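Local coordinates for protein haloacid dehalogenase/epoxide hydrolase family (Corynebacterium glutamicum ATCC 13032, PDB 2PR7) that is uncharacterised but, as a haloacid dehalogenase-like (HAD) hydrolase that holds a calcium ion, is probably a metal-dependent hydrolase, at residues Val35-Ala49 with Val60-Lys74. Sequence-based numbering, arbitrary orientation.
Sequences VGTVILSNDPGGLGA and VVDKVLLSGELGVEK
Val-61 crosses Ile-39 at about a right angle, its CG2 3.9 Å from Ile-39 CD1, on the sheet face that helix 50-57 covers. Next, Asp-62 binds Thr-37 twice: its backbone N donates to Thr-37 OG1, while its OD2, met on the anti side, takes Thr-37 N at 2.9 Å. Thr-37 OG1 can reach because it sits between its own N and carbonyl carbon (chi1 53°); a water joins it to Asp-62 OD2 and Val-35 O. Strand 63-66 then pairs in parallel with 36-41, Lys-63 O and Leu-65 O receiving Ile-39 N and Ser-41 N. On one face Leu-65 CB meets Leu-40 CD1; on the other Leu-66 spreads its methyls, CD1 to Ala-49 CB (3.6 Å) and CD2 to Ser-41 CB. Beyond the strand ends, Ser-67 OG accepts Asp-43 N, Gly-68 N binds Asp-43 O, and Glu-69 OE2, also salt-bridged to Arg-53, takes Gly-46 N on its anti lone pair at 2.8 Å. Lys-74 closes a two-bond ring with the Asn-42 amide: its N lies on an OD1 lone pair and its O receives ND2 (2.9 Å). The lysine chain, bent at chi3 (-69°), slides past Leu-40 CD2 and brings NZ to Leu-40 O (2.9 Å) and Asp-98, near the calcium ion. The two strands, joined through helix 50-57, form a right-handed beta-alpha-beta crossover of the Rossmann-like HAD core, with Lys-74 placed like the family's conserved active-site lysine.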
# COMPACT_ATOMS: atom_id res chain seq x y z
N VAL A 35 4.60 -11.56 -0.90
CA VAL A 35 3.60 -10.61 -0.43
C VAL A 35 2.97 -9.95 -1.63
O VAL A 35 3.67 -9.47 -2.48
CB VAL A 35 4.26 -9.58 0.48
CG1 VAL A 35 3.27 -8.42 0.84
CG2 VAL A 35 4.75 -10.27 1.74
N GLY A 36 1.65 -9.93 -1.73
CA GLY A 36 0.99 -9.17 -2.79
C GLY A 36 0.96 -7.69 -2.45
O GLY A 36 0.85 -7.32 -1.30
N THR A 37 1.12 -6.85 -3.47
CA THR A 37 1.26 -5.42 -3.26
C THR A 37 0.31 -4.64 -4.13
O THR A 37 0.20 -4.88 -5.32
CB THR A 37 2.71 -4.96 -3.53
OG1 THR A 37 3.16 -5.39 -4.83
CG2 THR A 37 3.61 -5.55 -2.48
N VAL A 38 -0.41 -3.71 -3.49
CA VAL A 38 -1.36 -2.84 -4.17
C VAL A 38 -1.15 -1.41 -3.73
O VAL A 38 -0.98 -1.15 -2.53
CB VAL A 38 -2.83 -3.21 -3.86
CG1 VAL A 38 -3.78 -2.34 -4.69
CG2 VAL A 38 -3.07 -4.61 -4.16
N ILE A 39 -1.16 -0.47 -4.67
CA ILE A 39 -1.24 0.94 -4.36
C ILE A 39 -2.72 1.27 -4.43
O ILE A 39 -3.38 1.00 -5.44
CB ILE A 39 -0.46 1.83 -5.35
CG1 ILE A 39 1.04 1.58 -5.21
CG2 ILE A 39 -0.81 3.30 -5.14
CD1 ILE A 39 1.93 2.29 -6.20
N LEU A 40 -3.24 1.79 -3.32
CA LEU A 40 -4.65 2.22 -3.23
C LEU A 40 -4.59 3.69 -2.94
O LEU A 40 -4.21 4.12 -1.83
CB LEU A 40 -5.45 1.50 -2.16
CG LEU A 40 -6.93 1.85 -1.98
CD1 LEU A 40 -7.74 1.48 -3.24
CD2 LEU A 40 -7.48 1.18 -0.75
N SER A 41 -4.96 4.49 -3.94
CA SER A 41 -4.81 5.91 -3.84
C SER A 41 -6.13 6.66 -4.08
O SER A 41 -6.85 6.35 -5.04
CB SER A 41 -3.79 6.33 -4.90
OG SER A 41 -3.66 7.74 -5.03
N ASN A 42 -6.39 7.69 -3.27
CA ASN A 42 -7.51 8.58 -3.51
C ASN A 42 -6.95 9.63 -4.47
O ASN A 42 -6.24 10.53 -4.04
CB ASN A 42 -8.00 9.25 -2.23
CG ASN A 42 -8.93 8.35 -1.40
OD1 ASN A 42 -9.21 7.21 -1.76
ND2 ASN A 42 -9.44 8.88 -0.28
N ASP A 43 -7.29 9.52 -5.75
CA ASP A 43 -6.66 10.29 -6.81
C ASP A 43 -7.67 10.24 -7.96
O ASP A 43 -8.37 9.24 -8.10
CB ASP A 43 -5.34 9.68 -7.27
CG ASP A 43 -4.62 10.53 -8.32
OD1 ASP A 43 -3.75 11.37 -7.94
OD2 ASP A 43 -4.89 10.43 -9.53
N PRO A 44 -7.81 11.33 -8.71
CA PRO A 44 -8.77 11.31 -9.83
C PRO A 44 -8.47 10.28 -10.89
O PRO A 44 -9.36 9.92 -11.70
CB PRO A 44 -8.63 12.72 -10.42
CG PRO A 44 -7.92 13.51 -9.44
CD PRO A 44 -7.17 12.65 -8.53
N GLY A 45 -7.21 9.84 -10.95
CA GLY A 45 -6.83 8.79 -11.88
C GLY A 45 -6.73 9.29 -13.31
O GLY A 45 -6.49 10.48 -13.55
N GLY A 46 -6.89 8.39 -14.28
CA GLY A 46 -6.71 8.76 -15.66
C GLY A 46 -5.27 9.14 -16.03
O GLY A 46 -4.31 8.73 -15.34
N LEU A 47 -5.15 9.93 -17.08
CA LEU A 47 -3.86 10.25 -17.67
C LEU A 47 -2.91 10.92 -16.66
O LEU A 47 -1.71 10.68 -16.67
CB LEU A 47 -4.06 11.16 -18.88
CG LEU A 47 -2.84 11.58 -19.68
CD1 LEU A 47 -2.07 10.39 -20.25
CD2 LEU A 47 -3.28 12.53 -20.74
N GLY A 48 -3.46 11.76 -15.82
CA GLY A 48 -2.71 12.48 -14.83
C GLY A 48 -2.04 11.59 -13.79
O GLY A 48 -1.06 12.01 -13.15
N ALA A 49 -2.56 10.36 -13.63
CA ALA A 49 -2.01 9.39 -12.69
C ALA A 49 -1.01 8.44 -13.34
O ALA A 49 -0.63 7.43 -12.73
CB ALA A 49 -3.12 8.61 -12.02
N VAL A 60 6.81 -2.87 -9.99
CA VAL A 60 7.19 -2.46 -8.64
C VAL A 60 6.12 -2.92 -7.65
O VAL A 60 6.43 -3.39 -6.55
CB VAL A 60 7.42 -0.95 -8.59
CG1 VAL A 60 7.69 -0.47 -7.19
CG2 VAL A 60 8.57 -0.56 -9.54
N VAL A 61 4.86 -2.78 -8.06
CA VAL A 61 3.75 -3.35 -7.32
C VAL A 61 2.94 -4.22 -8.27
O VAL A 61 3.03 -4.09 -9.51
CB VAL A 61 2.89 -2.22 -6.66
CG1 VAL A 61 3.78 -1.39 -5.75
CG2 VAL A 61 2.27 -1.32 -7.71
N ASP A 62 2.09 -5.06 -7.67
CA ASP A 62 1.21 -5.95 -8.42
C ASP A 62 0.07 -5.19 -9.08
O ASP A 62 -0.29 -5.48 -10.23
CB ASP A 62 0.62 -7.05 -7.54
CG ASP A 62 1.66 -8.03 -7.10
OD1 ASP A 62 2.40 -8.55 -7.96
OD2 ASP A 62 1.76 -8.28 -5.89
N LYS A 63 -0.51 -4.22 -8.35
CA LYS A 63 -1.66 -3.51 -8.86
C LYS A 63 -1.71 -2.07 -8.37
O LYS A 63 -1.32 -1.79 -7.26
CB LYS A 63 -2.91 -4.20 -8.39
CG LYS A 63 -3.06 -5.67 -8.76
CD LYS A 63 -3.49 -5.86 -10.18
CE LYS A 63 -3.82 -7.32 -10.43
NZ LYS A 63 -2.80 -8.22 -9.80
N VAL A 64 -2.29 -1.19 -9.19
CA VAL A 64 -2.57 0.17 -8.82
C VAL A 64 -4.09 0.39 -8.96
O VAL A 64 -4.67 0.14 -10.03
CB VAL A 64 -1.78 1.15 -9.74
CG1 VAL A 64 -2.32 2.58 -9.63
CG2 VAL A 64 -0.27 1.12 -9.43
N LEU A 65 -4.69 0.88 -7.88
CA LEU A 65 -6.12 1.21 -7.84
C LEU A 65 -6.29 2.69 -7.47
O LEU A 65 -5.72 3.15 -6.48
CB LEU A 65 -6.90 0.36 -6.80
CG LEU A 65 -7.06 -1.13 -7.11
CD1 LEU A 65 -7.92 -1.78 -6.01
CD2 LEU A 65 -7.65 -1.34 -8.47
N LEU A 66 -7.08 3.44 -8.26
CA LEU A 66 -7.25 4.87 -8.06
C LEU A 66 -8.73 5.14 -7.86
O LEU A 66 -9.58 4.71 -8.68
CB LEU A 66 -6.77 5.61 -9.31
CG LEU A 66 -5.30 5.29 -9.64
CD1 LEU A 66 -4.81 5.62 -11.07
CD2 LEU A 66 -4.36 5.95 -8.60
N SER A 67 -9.06 5.83 -6.77
CA SER A 67 -10.46 6.09 -6.44
C SER A 67 -11.28 6.68 -7.61
O SER A 67 -12.43 6.30 -7.79
CB SER A 67 -10.52 7.03 -5.25
OG SER A 67 -9.93 8.28 -5.55
N GLY A 68 -10.71 7.58 -8.40
CA GLY A 68 -11.44 8.21 -9.49
C GLY A 68 -11.87 7.22 -10.57
O GLY A 68 -12.72 7.55 -11.40
N GLU A 69 -11.22 6.07 -10.61
CA GLU A 69 -11.51 4.99 -11.55
C GLU A 69 -12.39 3.93 -10.90
O GLU A 69 -13.17 3.29 -11.57
CB GLU A 69 -10.19 4.39 -12.07
CG GLU A 69 -9.32 5.39 -12.82
CD GLU A 69 -7.95 4.86 -13.20
OE1 GLU A 69 -7.65 3.65 -12.99
OE2 GLU A 69 -7.16 5.68 -13.73
N LEU A 70 -12.25 3.74 -9.59
CA LEU A 70 -13.02 2.76 -8.85
C LEU A 70 -14.44 3.20 -8.59
O LEU A 70 -15.33 2.38 -8.52
CB LEU A 70 -12.40 2.48 -7.51
CG LEU A 70 -11.09 1.73 -7.42
CD1 LEU A 70 -10.66 1.68 -5.94
CD2 LEU A 70 -11.24 0.31 -8.00
N GLY A 71 -14.65 4.48 -8.41
CA GLY A 71 -15.95 4.93 -7.93
C GLY A 71 -16.15 4.86 -6.42
O GLY A 71 -17.24 5.18 -5.94
N VAL A 72 -15.12 4.46 -5.68
CA VAL A 72 -15.16 4.44 -4.20
C VAL A 72 -13.84 4.97 -3.71
O VAL A 72 -12.85 4.93 -4.45
CB VAL A 72 -15.41 3.02 -3.64
CG1 VAL A 72 -16.81 2.56 -3.98
CG2 VAL A 72 -14.36 2.02 -4.14
N GLU A 73 -13.79 5.49 -2.48
CA GLU A 73 -12.58 6.05 -1.96
C GLU A 73 -12.33 5.60 -0.52
O GLU A 73 -13.24 5.27 0.21
CB GLU A 73 -12.58 7.57 -2.04
CG GLU A 73 -13.69 8.24 -1.30
CD GLU A 73 -13.80 9.74 -1.65
OE1 GLU A 73 -13.07 10.24 -2.53
OE2 GLU A 73 -14.66 10.41 -1.04
N LYS A 74 -11.07 5.63 -0.11
CA LYS A 74 -10.74 5.42 1.29
C LYS A 74 -11.39 6.58 2.02
O LYS A 74 -11.36 7.69 1.51
CB LYS A 74 -9.22 5.46 1.48
CG LYS A 74 -8.47 4.38 0.69
CD LYS A 74 -6.96 4.51 0.85
CE LYS A 74 -6.35 5.74 0.17
NZ LYS A 74 -4.92 5.88 0.31
O HOH W 1 4.03 -7.86 -4.95
O HOH W 2 -4.85 8.50 -0.93